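PDB 1K5C: endopolygalacturonase from Chondrostereum purpureum, which probably hydrolyses the alpha-1,4 linkages between galacturonosyl units of polygalacturonan, as a glycoside hydrolase of family 28. Local coordinates for residues 50-62 with 94-106. Numbering follows the deposited sequence.
Sequences TFAKTTLDGPLFT and THKPHPFLKIKGS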
ATOM      1  N   THR A  50      -6.410  20.059  -7.885  1.00 10.55           N
ATOM      2  CA  THR A  50      -6.762  20.279  -6.467  1.00 10.74           C
ATOM      3  C   THR A  50      -8.209  19.913  -6.244  1.00 10.76           C
ATOM      4  O   THR A  50      -9.079  20.293  -7.051  1.00 12.76           O
ATOM      5  CB  THR A  50      -6.480  21.749  -6.091  1.00 11.41           C
ATOM      6  OG1 THR A  50      -5.077  22.019  -6.270  1.00 12.18           O
ATOM      7  CG2 THR A  50      -6.830  22.050  -4.626  1.00 12.97           C
ATOM      8  N   PHE A  51      -8.505  19.203  -5.154  1.00 10.74           N
ATOM      9  CA  PHE A  51      -9.875  18.734  -4.891  1.00 10.78           C
ATOM     10  C   PHE A  51     -10.435  19.546  -3.728  1.00 10.72           C
ATOM     11  O   PHE A  51      -9.983  19.451  -2.567  1.00 10.98           O
ATOM     12  CB  PHE A  51      -9.844  17.250  -4.540  1.00 11.30           C
ATOM     13  CG  PHE A  51      -9.486  16.404  -5.741  1.00 11.35           C
ATOM     14  CD1 PHE A  51      -8.171  16.356  -6.255  1.00 11.26           C
ATOM     15  CD2 PHE A  51     -10.474  15.622  -6.376  1.00 11.74           C
ATOM     16  CE1 PHE A  51      -7.867  15.602  -7.361  1.00 12.20           C
ATOM     17  CE2 PHE A  51     -10.140  14.833  -7.478  1.00 12.62           C
ATOM     18  CZ  PHE A  51      -8.830  14.831  -7.972  1.00 12.33           C
ATOM     19  N   ALA A  52     -11.425  20.405  -4.037  1.00 10.96           N
ATOM     20  CA  ALA A  52     -12.073  21.194  -2.986  1.00 11.54           C
ATOM     21  C   ALA A  52     -12.687  20.272  -1.957  1.00 10.90           C
ATOM     22  O   ALA A  52     -13.109  19.134  -2.257  1.00 11.61           O
ATOM     23  CB  ALA A  52     -13.146  22.101  -3.633  1.00 12.24           C
ATOM     24  N   LYS A  53     -12.825  20.764  -0.717  1.00 11.04           N
ATOM     25  CA  LYS A  53     -13.423  19.937   0.343  1.00 11.05           C
ATOM     26  C   LYS A  53     -14.816  19.465  -0.109  1.00 10.67           C
ATOM     27  O   LYS A  53     -15.652  20.256  -0.576  1.00 11.71           O
ATOM     28  CB  LYS A  53     -13.519  20.693   1.665  1.00 12.54           C
ATOM     29  CG  LYS A  53     -13.863  19.746   2.818  1.00 14.58           C
ATOM     30  CD  LYS A  53     -13.816  20.397   4.167  1.00 14.87           C
ATOM     31  CE  LYS A  53     -14.196  19.403   5.275  1.00 15.64           C
ATOM     32  NZ  LYS A  53     -14.109  20.031   6.620  1.00 16.09           N
ATOM     33  N   THR A  54     -15.062  18.164   0.058  1.00 11.00           N
ATOM     34  CA  THR A  54     -16.237  17.523  -0.509  1.00 11.08           C
ATOM     35  C   THR A  54     -16.884  16.602   0.510  1.00 11.34           C
ATOM     36  O   THR A  54     -16.229  16.102   1.437  1.00 12.20           O
ATOM     37  CB  THR A  54     -15.825  16.751  -1.779  1.00 11.09           C
ATOM     38  OG1 THR A  54     -17.025  16.331  -2.457  1.00 11.90           O
ATOM     39  CG2 THR A  54     -14.926  15.556  -1.496  1.00 12.12           C
ATOM     40  N   THR A  55     -18.167  16.333   0.292  1.00 11.66           N
ATOM     41  CA  THR A  55     -18.928  15.379   1.098  1.00 12.31           C
ATOM     42  C   THR A  55     -19.049  14.047   0.382  1.00 12.31           C
ATOM     43  O   THR A  55     -19.588  13.089   1.015  1.00 13.89           O
ATOM     44  CB  THR A  55     -20.329  15.910   1.496  1.00 13.22           C
ATOM     45  OG1 THR A  55     -21.133  16.005   0.283  1.00 14.28           O
ATOM     46  CG2 THR A  55     -20.238  17.237   2.166  1.00 13.97           C
ATOM     47  N   LEU A  56     -18.612  13.910  -0.859  1.00 12.67           N
ATOM     48  CA  LEU A  56     -18.713  12.644  -1.559  1.00 12.60           C
ATOM     49  C   LEU A  56     -17.875  11.545  -0.960  1.00 12.19           C
ATOM     50  O   LEU A  56     -16.767  11.815  -0.424  1.00 13.28           O
ATOM     51  CB  LEU A  56     -18.288  12.788  -3.035  1.00 13.39           C
ATOM     52  CG  LEU A  56     -19.111  13.740  -3.884  1.00 14.69           C
ATOM     53  CD1 LEU A  56     -18.605  13.711  -5.317  1.00 18.49           C
ATOM     54  CD2 LEU A  56     -20.603  13.432  -3.828  1.00 19.10           C
ATOM     55  N   ASP A  57     -18.324  10.313  -1.143  1.00 12.79           N
ATOM     56  CA  ASP A  57     -17.444   9.176  -0.949  1.00 12.96           C
ATOM     57  C   ASP A  57     -16.369   9.143  -2.055  1.00 12.51           C
ATOM     58  O   ASP A  57     -16.595   9.618  -3.186  1.00 13.79           O
ATOM     59  CB  ASP A  57     -18.265   7.876  -1.070  1.00 14.26           C
ATOM     60  CG  ASP A  57     -19.164   7.626   0.138  1.00 16.38           C
ATOM     61  OD1 ASP A  57     -19.030   8.243   1.174  1.00 18.49           O
ATOM     62  OD2 ASP A  57     -20.046   6.734  -0.021  1.00 20.80           O
ATOM     63  N   GLY A  58     -15.227   8.602  -1.735  1.00 12.66           N
ATOM     64  CA  GLY A  58     -14.241   8.328  -2.768  1.00 12.37           C
ATOM     65  C   GLY A  58     -14.644   7.096  -3.567  1.00 12.53           C
ATOM     66  O   GLY A  58     -15.589   6.364  -3.231  1.00 13.91           O
ATOM     67  N   PRO A  59     -13.906   6.819  -4.657  1.00 11.92           N
ATOM     68  CA  PRO A  59     -12.755   7.594  -5.097  1.00 11.99           C
ATOM     69  C   PRO A  59     -13.159   8.920  -5.727  1.00 11.13           C
ATOM     70  O   PRO A  59     -14.193   9.065  -6.374  1.00 11.97           O
ATOM     71  CB  PRO A  59     -12.141   6.703  -6.216  1.00 12.50           C
ATOM     72  CG  PRO A  59     -13.266   5.832  -6.659  1.00 16.99           C
ATOM     73  CD  PRO A  59     -14.167   5.623  -5.479  1.00 13.20           C
ATOM     74  N   LEU A  60     -12.273   9.948  -5.519  1.00 10.81           N
ATOM     75  CA  LEU A  60     -12.527  11.250  -6.127  1.00 11.07           C
ATOM     76  C   LEU A  60     -11.921  11.343  -7.537  1.00 10.77           C
ATOM     77  O   LEU A  60     -12.371  12.198  -8.324  1.00 11.62           O
ATOM     78  CB  LEU A  60     -11.967  12.377  -5.250  1.00 11.28           C
ATOM     79  CG  LEU A  60     -12.536  12.442  -3.829  1.00 11.05           C
ATOM     80  CD1 LEU A  60     -11.939  13.656  -3.100  1.00 12.08           C
ATOM     81  CD2 LEU A  60     -14.078  12.487  -3.838  1.00 12.09           C
ATOM     82  N   PHE A  61     -10.973  10.453  -7.844  1.00 11.09           N
ATOM     83  CA  PHE A  61     -10.360  10.348  -9.169  1.00 11.02           C
ATOM     84  C   PHE A  61     -10.332   8.879  -9.523  1.00 10.61           C
ATOM     85  O   PHE A  61      -9.817   8.100  -8.714  1.00 11.59           O
ATOM     86  CB  PHE A  61      -8.928  10.908  -9.137  1.00 11.65           C
ATOM     87  CG  PHE A  61      -8.160  10.687 -10.445  1.00 11.47           C
ATOM     88  CD1 PHE A  61      -8.363  11.513 -11.510  1.00 13.34           C
ATOM     89  CD2 PHE A  61      -7.259   9.622 -10.573  1.00 12.83           C
ATOM     90  CE1 PHE A  61      -7.648  11.314 -12.698  1.00 14.10           C
ATOM     91  CE2 PHE A  61      -6.540   9.465 -11.739  1.00 13.99           C
ATOM     92  CZ  PHE A  61      -6.749  10.310 -12.817  1.00 13.34           C
ATOM     93  N   THR A  62     -10.840   8.519 -10.689  1.00 10.80           N
ATOM     94  CA  THR A  62     -10.770   7.144 -11.186  1.00 10.97           C
ATOM     95  C   THR A  62     -10.239   7.170 -12.622  1.00 11.35           C
ATOM     96  O   THR A  62     -10.794   7.905 -13.449  1.00 12.87           O
ATOM     97  CB  THR A  62     -12.141   6.473 -11.195  1.00 11.90           C
ATOM     98  OG1 THR A  62     -12.696   6.475  -9.866  1.00 12.37           O
ATOM     99  CG2 THR A  62     -12.052   5.005 -11.618  1.00 13.81           C
ATOM    100  N   THR A  94     -14.922  12.556  11.455  1.00 14.54           N
ATOM    101  CA  THR A  94     -15.357  13.227  10.226  1.00 14.29           C
ATOM    102  C   THR A  94     -15.354  12.229   9.044  1.00 13.85           C
ATOM    103  O   THR A  94     -14.544  11.285   8.985  1.00 13.76           O
ATOM    104  CB  THR A  94     -14.414  14.391   9.895  1.00 14.97           C
ATOM    105  OG1 THR A  94     -13.094  13.890   9.740  1.00 15.57           O
ATOM    106  CG2 THR A  94     -14.448  15.485  10.990  1.00 17.57           C
ATOM    107  N   HIS A  95     -16.257  12.488   8.082  1.00 15.15           N
ATOM    108  CA  HIS A  95     -16.192  11.703   6.838  1.00 15.12           C
ATOM    109  C   HIS A  95     -14.882  11.946   6.130  1.00 13.80           C
ATOM    110  O   HIS A  95     -14.464  13.106   5.990  1.00 15.85           O
ATOM    111  CB  HIS A  95     -17.370  12.163   5.962  1.00 19.03           C
ATOM    112  CG  HIS A  95     -17.327  11.528   4.623  1.00 18.67           C
ATOM    113  ND1 HIS A  95     -16.917  12.171   3.473  1.00 18.53           N
ATOM    114  CD2 HIS A  95     -17.714  10.301   4.240  1.00 19.28           C
ATOM    115  CE1 HIS A  95     -17.050  11.362   2.425  1.00 16.02           C
ATOM    116  NE2 HIS A  95     -17.552  10.172   2.868  1.00 19.91           N
ATOM    117  N   LYS A  96     -14.227  10.889   5.664  1.00 13.53           N
ATOM    118  CA  LYS A  96     -13.019  10.993   4.858  1.00 13.23           C
ATOM    119  C   LYS A  96     -13.306  10.422   3.465  1.00 12.74           C
ATOM    120  O   LYS A  96     -13.493   9.197   3.361  1.00 15.09           O
ATOM    121  CB  LYS A  96     -11.834  10.213   5.469  1.00 13.72           C
ATOM    122  CG  LYS A  96     -11.673  10.308   6.992  1.00 14.31           C
ATOM    123  CD  LYS A  96     -11.393  11.737   7.450  1.00 14.69           C
ATOM    124  CE  LYS A  96     -10.945  11.829   8.939  1.00 14.34           C
ATOM    125  NZ  LYS A  96     -11.888  11.208   9.920  1.00 13.32           N
ATOM    126  N   PRO A  97     -13.284  11.172   2.366  1.00 11.60           N
ATOM    127  CA  PRO A  97     -13.400  10.552   1.055  1.00 11.76           C
ATOM    128  C   PRO A  97     -12.219   9.588   0.831  1.00 11.17           C
ATOM    129  O   PRO A  97     -11.056  10.002   0.933  1.00 12.18           O
ATOM    130  CB  PRO A  97     -13.346  11.752   0.100  1.00 12.73           C
ATOM    131  CG  PRO A  97     -13.807  12.959   0.924  1.00 12.85           C
ATOM    132  CD  PRO A  97     -13.236  12.638   2.313  1.00 12.35           C
ATOM    133  N   HIS A  98     -12.539   8.331   0.537  1.00 11.42           N
ATOM    134  CA  HIS A  98     -11.460   7.349   0.377  1.00 11.36           C
ATOM    135  C   HIS A  98     -11.940   6.226  -0.530  1.00 11.12           C
ATOM    136  O   HIS A  98     -13.166   5.954  -0.558  1.00 12.43           O
ATOM    137  CB  HIS A  98     -10.971   6.785   1.719  1.00 12.29           C
ATOM    138  CG  HIS A  98     -11.988   5.919   2.416  1.00 12.14           C
ATOM    139  ND1 HIS A  98     -11.996   4.544   2.437  1.00 15.06           N
ATOM    140  CD2 HIS A  98     -13.099   6.337   3.114  1.00 12.43           C
ATOM    141  CE1 HIS A  98     -13.049   4.140   3.160  1.00 16.13           C
ATOM    142  NE2 HIS A  98     -13.701   5.179   3.542  1.00 17.19           N
ATOM    143  N   PRO A  99     -11.043   5.572  -1.252  1.00 10.90           N
ATOM    144  CA  PRO A  99      -9.661   6.043  -1.507  1.00 10.78           C
ATOM    145  C   PRO A  99      -9.727   7.382  -2.225  1.00 10.38           C
ATOM    146  O   PRO A  99     -10.781   7.796  -2.743  1.00 11.36           O
ATOM    147  CB  PRO A  99      -9.088   4.918  -2.399  1.00 11.22           C
ATOM    148  CG  PRO A  99     -10.286   4.462  -3.186  1.00 11.91           C
ATOM    149  CD  PRO A  99     -11.431   4.504  -2.184  1.00 12.31           C
ATOM    150  N   PHE A 100      -8.568   8.056  -2.317  1.00 10.10           N
ATOM    151  CA  PHE A 100      -8.521   9.318  -3.060  1.00 10.38           C
ATOM    152  C   PHE A 100      -8.526   9.028  -4.558  1.00 10.27           C
ATOM    153  O   PHE A 100      -9.399   9.510  -5.295  1.00 10.58           O
ATOM    154  CB  PHE A 100      -7.323  10.112  -2.534  1.00 10.38           C
ATOM    155  CG  PHE A 100      -7.101  11.469  -3.172  1.00 10.13           C
ATOM    156  CD1 PHE A 100      -8.115  12.174  -3.824  1.00 11.06           C
ATOM    157  CD2 PHE A 100      -5.841  12.046  -3.087  1.00 11.52           C
ATOM    158  CE1 PHE A 100      -7.832  13.420  -4.383  1.00 11.47           C
ATOM    159  CE2 PHE A 100      -5.552  13.270  -3.637  1.00 11.99           C
ATOM    160  CZ  PHE A 100      -6.560  13.977  -4.309  1.00 11.30           C
ATOM    161  N   LEU A 101      -7.499   8.263  -5.002  1.00 10.22           N
ATOM    162  CA  LEU A 101      -7.382   7.838  -6.386  1.00 10.29           C
ATOM    163  C   LEU A 101      -7.683   6.347  -6.504  1.00 10.15           C
ATOM    164  O   LEU A 101      -7.322   5.565  -5.629  1.00 10.87           O
ATOM    165  CB  LEU A 101      -5.949   8.033  -6.912  1.00 10.98           C
ATOM    166  CG  LEU A 101      -5.518   9.425  -7.310  1.00 14.64           C
ATOM    167  CD1 LEU A 101      -5.535  10.404  -6.240  1.00 19.63           C
ATOM    168  CD2 LEU A 101      -4.146   9.357  -7.980  1.00 15.44           C
ATOM    169  N   LYS A 102      -8.267   5.986  -7.655  1.00 10.60           N
ATOM    170  CA  LYS A 102      -8.476   4.578  -8.036  1.00 10.49           C
ATOM    171  C   LYS A 102      -7.919   4.387  -9.433  1.00 10.19           C
ATOM    172  O   LYS A 102      -8.268   5.129 -10.350  1.00 11.13           O
ATOM    173  CB  LYS A 102      -9.981   4.249  -8.024  1.00 12.02           C
ATOM    174  CG  LYS A 102     -10.361   2.897  -8.600  1.00 14.27           C
ATOM    175  CD  LYS A 102      -9.739   1.797  -7.793  1.00 20.02           C
ATOM    176  CE  LYS A 102     -10.709   0.757  -7.356  1.00 17.32           C
ATOM    177  NZ  LYS A 102     -10.034  -0.337  -6.598  1.00 14.54           N
ATOM    178  N   ILE A 103      -7.040   3.382  -9.581  1.00 10.75           N
ATOM    179  CA  ILE A 103      -6.393   3.042 -10.860  1.00 11.24           C
ATOM    180  C   ILE A 103      -6.756   1.602 -11.193  1.00 11.59           C
ATOM    181  O   ILE A 103      -6.491   0.686 -10.386  1.00 12.51           O
ATOM    182  CB  ILE A 103      -4.882   3.230 -10.806  1.00 11.91           C
ATOM    183  CG1 ILE A 103      -4.505   4.659 -10.427  1.00 12.92           C
ATOM    184  CG2 ILE A 103      -4.242   2.801 -12.141  1.00 13.16           C
ATOM    185  CD1 ILE A 103      -3.035   4.887 -10.165  1.00 13.90           C
ATOM    186  N   LYS A 104      -7.390   1.394 -12.366  1.00 11.54           N
ATOM    187  CA  LYS A 104      -7.863   0.111 -12.803  1.00 12.24           C
ATOM    188  C   LYS A 104      -7.335  -0.183 -14.212  1.00 11.47           C
ATOM    189  O   LYS A 104      -7.090   0.755 -14.999  1.00 12.49           O
ATOM    190  CB  LYS A 104      -9.421   0.092 -12.877  1.00 13.84           C
ATOM    191  CG  LYS A 104     -10.121   0.423 -11.616  1.00 15.96           C
ATOM    192  CD  LYS A 104     -11.607   0.181 -11.781  1.00 22.82           C
ATOM    193  CE  LYS A 104     -12.478   1.178 -11.140  1.00 38.71           C
ATOM    194  NZ  LYS A 104     -13.862   0.661 -11.424  1.00 29.03           N
ATOM    195  N   GLY A 105      -7.288  -1.455 -14.561  1.00 11.84           N
ATOM    196  CA  GLY A 105      -6.945  -1.871 -15.919  1.00 11.72           C
ATOM    197  C   GLY A 105      -5.460  -2.251 -15.996  1.00 11.67           C
ATOM    198  O   GLY A 105      -4.997  -3.118 -15.270  1.00 12.66           O
ATOM    199  N   SER A 106      -4.730  -1.600 -16.903  1.00 11.54           N
ATOM    200  CA  SER A 106      -3.326  -1.960 -17.109  1.00 11.67           C
ATOM    201  C   SER A 106      -2.594  -0.761 -17.720  1.00 11.53           C
ATOM    202  O   SER A 106      -3.180   0.210 -18.167  1.00 12.09           O
ATOM    203  CB  SER A 106      -3.191  -3.185 -18.021  1.00 11.68           C
ATOM    204  OG  SER A 106      -3.936  -2.981 -19.255  1.00 12.56           O
TER
HETATM  205  O   HOH W   1     -16.325  14.666   3.596  1.00 35.09           O
HETATM  206  O   HOH W   2     -15.414   7.542   1.095  1.00 14.51           O
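F100 carries its CG trans to the backbone N (chi1 -180°), which sends the ring across to F51, whose own CG lies trans to the carbonyl carbon (chi1 -70°). The two rings form a T-shaped pair: F100 CE1 stands over the centre of one F51 face, with CZ beside it toward the F51 CD1 rim, the centroids 4.8 Å apart and the planes at 83°. Along its edge the F100 ring also meets L60 CB, while L60 CD1 packs on P97 CB at 4.0 Å. Replacing F51 by an alanine would probably leave the F100 edge without its aromatic face and free that ring to shift.

Backbone bonds set the register. F100 O takes two donors, L60 N at 2.9 Å and F61 N at 3.1 Å, and K102 N then binds F61 O at 2.8 Å, so the parallel pairing F61–L101 and T62–K102 begins directly after the loops. Just before it, P59 and P99 both follow cis peptide bonds, and P59 CA approaches P99 O at 3.1 Å in a CA-H...O contact. Farther from the strands, within the loops, H95 NE2 donates to D57 OD1 (3.0 Å), the ring and carboxylate nearly coplanar, while a water bridges H95 ND1 and T54 O. A second water joins G58 N to H98 N.

The contact stacks successive coils of the right-handed parallel beta-helix: F77 of strand 76-78 touches F51, F100 and L101 inside, V114 of strand 108-115 adds to F100 and L101, and strand 101-104 lies between strands 61-65 and 122-127.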